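Guanidinopropionase (Pseudomonas aeruginosa, PDB 3NIQ) catalyses the manganese-dependent hydrolysis of 3-guanidinopropanoate to beta-alanine and urea, working as a homohexamer of the arginase family. Local coordinates at residues 106-109 with 110-113; 127-130 with 131-135. All blocks are in the same frame, centred on the assembly; numbering follows the deposited sequence.

Interaction 1 of 2, residues 106-109 with 110-113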
# COMPACT_ATOMS: atom_id res chain seq x y z
N GLU A 106 10.40 -17.95 29.24
CA GLU A 106 11.40 -17.90 30.31
C GLU A 106 12.28 -19.16 30.31
O GLU A 106 13.49 -19.08 30.52
CB GLU A 106 10.75 -17.71 31.69
CG GLU A 106 11.78 -17.78 32.84
CD GLU A 106 11.19 -17.60 34.24
OE1 GLU A 106 9.98 -17.31 34.37
OE2 GLU A 106 11.96 -17.74 35.21
N GLY A 107 11.65 -20.33 30.11
CA GLY A 107 12.36 -21.61 30.11
C GLY A 107 13.45 -21.63 29.05
O GLY A 107 14.57 -22.07 29.30
N PHE A 108 13.13 -21.12 27.86
CA PHE A 108 14.11 -20.97 26.80
C PHE A 108 15.27 -20.07 27.22
O PHE A 108 16.44 -20.42 27.06
CB PHE A 108 13.40 -20.41 25.56
CG PHE A 108 14.29 -20.32 24.34
CD1 PHE A 108 14.55 -21.45 23.57
CD2 PHE A 108 14.83 -19.10 23.96
CE1 PHE A 108 15.38 -21.37 22.42
CE2 PHE A 108 15.66 -19.00 22.83
CZ PHE A 108 15.93 -20.14 22.06
N TYR A 109 14.94 -18.89 27.76
CA TYR A 109 15.99 -17.95 28.12
C TYR A 109 16.84 -18.42 29.30
O TYR A 109 17.99 -18.04 29.40
CB TYR A 109 15.42 -16.54 28.36
CG TYR A 109 15.23 -15.81 27.04
CD1 TYR A 109 16.22 -14.96 26.54
CD2 TYR A 109 14.09 -16.03 26.27
CE1 TYR A 109 16.07 -14.32 25.30
CE2 TYR A 109 13.93 -15.38 25.01
CZ TYR A 109 14.91 -14.53 24.55
OH TYR A 109 14.78 -13.90 23.33
N ARG A 110 16.26 -19.21 30.20
CA ARG A 110 17.07 -19.85 31.27
C ARG A 110 18.18 -20.74 30.69
O ARG A 110 19.29 -20.79 31.21
CB ARG A 110 16.19 -20.69 32.20
CG ARG A 110 15.30 -19.86 33.13
CD ARG A 110 14.93 -20.63 34.37
NE ARG A 110 14.00 -19.91 35.25
CZ ARG A 110 13.66 -20.34 36.47
NH1 ARG A 110 14.20 -21.47 36.94
NH2 ARG A 110 12.80 -19.65 37.21
N GLN A 111 17.86 -21.43 29.59
CA GLN A 111 18.83 -22.30 28.92
C GLN A 111 19.90 -21.47 28.25
O GLN A 111 21.09 -21.78 28.32
CB GLN A 111 18.14 -23.12 27.83
CG GLN A 111 17.38 -24.34 28.34
CD GLN A 111 16.47 -24.93 27.27
OE1 GLN A 111 16.03 -24.23 26.35
NE2 GLN A 111 16.17 -26.22 27.39
N VAL A 112 19.47 -20.42 27.55
CA VAL A 112 20.40 -19.51 26.89
C VAL A 112 21.35 -18.95 27.98
O VAL A 112 22.56 -18.99 27.82
CB VAL A 112 19.64 -18.36 26.16
CG1 VAL A 112 20.61 -17.29 25.67
CG2 VAL A 112 18.81 -18.92 25.01
N HIS A 113 20.78 -18.46 29.08
CA HIS A 113 21.56 -17.85 30.14
C HIS A 113 22.52 -18.89 30.79
O HIS A 113 23.69 -18.60 31.04
CB HIS A 113 20.63 -17.27 31.21
CG HIS A 113 21.34 -16.53 32.29
ND1 HIS A 113 22.12 -15.43 32.04
CD2 HIS A 113 21.39 -16.73 33.63
CE1 HIS A 113 22.63 -14.97 33.18
NE2 HIS A 113 22.20 -15.75 34.16
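Glu106 OE2 is gripped by two nitrogens of a single side chain: NH2 of Arg110 lies 2.9 Å from OE2 of Glu106, and NE of the same arginine 3.0 Å from that oxygen. The pair is an i to i+4 salt bridge on helix 98-114 of the arginase fold, a three-layer alpha/beta/alpha architecture built on a parallel sheet. The arginine offers the side edge of its guanidinium group, and OE2 sits close to the guanidinium plane. Seen from the glutamate the fit is less regular, because both nitrogens approach from the same face of the carboxylate and the two flat groups are turned 48° against each other. Glu106 gets there with a fully extended chain, its CG anti to the backbone N (chi1 175°). Arg110 comes back to meet it because its CG lies beside its own backbone N, which keeps that carbon close to Glu106 O. The same two residues are also tied through the main chain, Arg110 N donating to Glu106 O over 2.8 Å, and the same main-chain bond recurs from His113 N to Tyr109 O at 2.8 Å.

A different side of the helix is apolar. Phe108 and Val112, again four residues apart, meet at an oblique angle, and the ring reaches on to Ile40 of strand 37-42 and to Ala91 and Pro92. Tyr109 is buried against Ile40 and Val42 and against helix 129-136, and its OH is hydrogen-bonded to Ser121 OG. The helix is thus amphipathic, with the ion pair at its more exposed side. Where Val112 touches the ring, the branch involved is CG2, which stands 3.8 Å from Phe108 CE2.

Interaction 2 of 2, residues 127-130 with 131-135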
# COMPACT_ATOMS: atom_id res chain seq x y z
N LEU A 127 6.04 -7.10 26.26
CA LEU A 127 5.87 -8.09 27.34
C LEU A 127 6.92 -9.19 27.24
O LEU A 127 7.29 -9.81 28.24
CB LEU A 127 4.43 -8.65 27.39
CG LEU A 127 4.17 -9.66 28.52
CD1 LEU A 127 4.41 -9.02 29.90
CD2 LEU A 127 2.74 -10.27 28.44
N VAL A 128 7.44 -9.40 26.03
CA VAL A 128 8.49 -10.40 25.84
C VAL A 128 9.72 -10.15 26.73
O VAL A 128 10.45 -11.10 27.10
CB VAL A 128 8.94 -10.49 24.36
CG1 VAL A 128 9.24 -9.12 23.80
CG2 VAL A 128 10.21 -11.32 24.28
N THR A 129 9.97 -8.89 27.09
CA THR A 129 11.15 -8.57 27.89
C THR A 129 11.05 -9.13 29.32
O THR A 129 12.07 -9.49 29.93
CB THR A 129 11.43 -7.04 27.90
OG1 THR A 129 11.49 -6.57 26.55
CG2 THR A 129 12.77 -6.73 28.58
N LEU A 130 9.83 -9.22 29.84
CA LEU A 130 9.63 -9.80 31.17
C LEU A 130 10.20 -11.21 31.36
O LEU A 130 11.03 -11.41 32.24
CB LEU A 130 8.15 -9.76 31.60
CG LEU A 130 7.84 -10.36 32.97
CD1 LEU A 130 8.67 -9.70 34.05
CD2 LEU A 130 6.34 -10.24 33.28
N PRO A 131 9.73 -12.21 30.57
CA PRO A 131 10.31 -13.55 30.76
C PRO A 131 11.83 -13.61 30.53
O PRO A 131 12.53 -14.35 31.21
CB PRO A 131 9.54 -14.42 29.75
CG PRO A 131 8.95 -13.42 28.76
CD PRO A 131 8.63 -12.23 29.59
N ILE A 132 12.34 -12.80 29.60
CA ILE A 132 13.78 -12.63 29.45
C ILE A 132 14.45 -12.18 30.77
O ILE A 132 15.44 -12.79 31.22
CB ILE A 132 14.09 -11.62 28.29
CG1 ILE A 132 13.55 -12.15 26.96
CG2 ILE A 132 15.62 -11.33 28.18
CD1 ILE A 132 13.86 -11.24 25.69
N PHE A 133 13.91 -11.13 31.39
CA PHE A 133 14.45 -10.63 32.65
C PHE A 133 14.31 -11.68 33.77
O PHE A 133 15.18 -11.77 34.64
CB PHE A 133 13.77 -9.32 33.07
CG PHE A 133 14.31 -8.09 32.39
CD1 PHE A 133 15.06 -8.18 31.23
CD2 PHE A 133 14.05 -6.82 32.92
CE1 PHE A 133 15.56 -7.06 30.60
CE2 PHE A 133 14.55 -5.67 32.29
CZ PHE A 133 15.30 -5.79 31.13
N ARG A 134 13.24 -12.45 33.74
CA ARG A 134 13.06 -13.56 34.68
C ARG A 134 14.22 -14.55 34.60
O ARG A 134 14.67 -15.05 35.63
CB ARG A 134 11.72 -14.25 34.49
CG ARG A 134 10.58 -13.48 35.16
CD ARG A 134 9.21 -14.06 34.82
NE ARG A 134 8.13 -13.33 35.47
CZ ARG A 134 6.85 -13.67 35.39
NH1 ARG A 134 6.47 -14.71 34.66
NH2 ARG A 134 5.93 -12.96 36.02
N ALA A 135 14.73 -14.78 33.40
CA ALA A 135 15.92 -15.63 33.25
C ALA A 135 17.21 -14.91 33.60
O ALA A 135 18.03 -15.46 34.35
CB ALA A 135 16.02 -16.21 31.82
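A 3-10 turn through Leu127 and Val128, just after the manganese ligand His126, runs into helix 129-136, and the first turns of that helix carry this contact. Three side-chain pairs spaced i to i+4 follow one another. Thr129 lays its CG2 methyl over one face of the Phe133 ring, a CH-pi contact with CG2 3.8 Å from the centroid of that ring and 24° off its normal. The methyl lies anti to the backbone N and OG1 beside it (chi1 -53°), which separates the two branches: carbon for the ring, oxygen for Asp281 OD2, to which OG1 is hydrogen-bonded. Leu130 comes next, its CD2 over one face of the Arg134 guanidinium, 3.9 Å from NH2 of Arg134. Val128 and Ile132 run side by side, CG2 of the valine meeting CD1 of the isoleucine at 3.9 Å.

Along the main chain, Phe133 N donates to Thr129 O and Arg134 N to Leu130 O, each over 2.9 Å. Pro131 has no N-H to give, and its ring instead brings CD to 3.1 Å from Leu127 O. A proline is well tolerated in a helix's first turn, and Leu127 O is not left without a donor, for Leu130 N bonds to it. Tyr236 meets the Phe133 ring edge-to-face, while the methyl lies over a face. At Arg134, NE forms a salt bridge with Glu175 and NH2 a weak hydrogen bond with Tyr163 OH; the leucine thus uses a face and leaves the N-H edge to polar partners, which probably limits rotation of the guanidinium.

Interactions 1 and 2 are neighbours in sequence and in space, their centres 10 Å apart, on two helices packed against each other and separated along the chain by strand 118-123. Both rest on i to i+4 spacing, yet with different chemistry. Residues 106-113, only partly buried, keep one ion pair, Glu106 with Arg110, within the helix; residues 127-135, almost wholly buried and beside the manganese site, use methyls over flat groups and send their polar ends to other parts of the fold. The helices meet where Tyr109 CZ lies 3.6 Å from Ile132 CD1, and where Ala135 CB packs on the backbone of Tyr109 and Arg110.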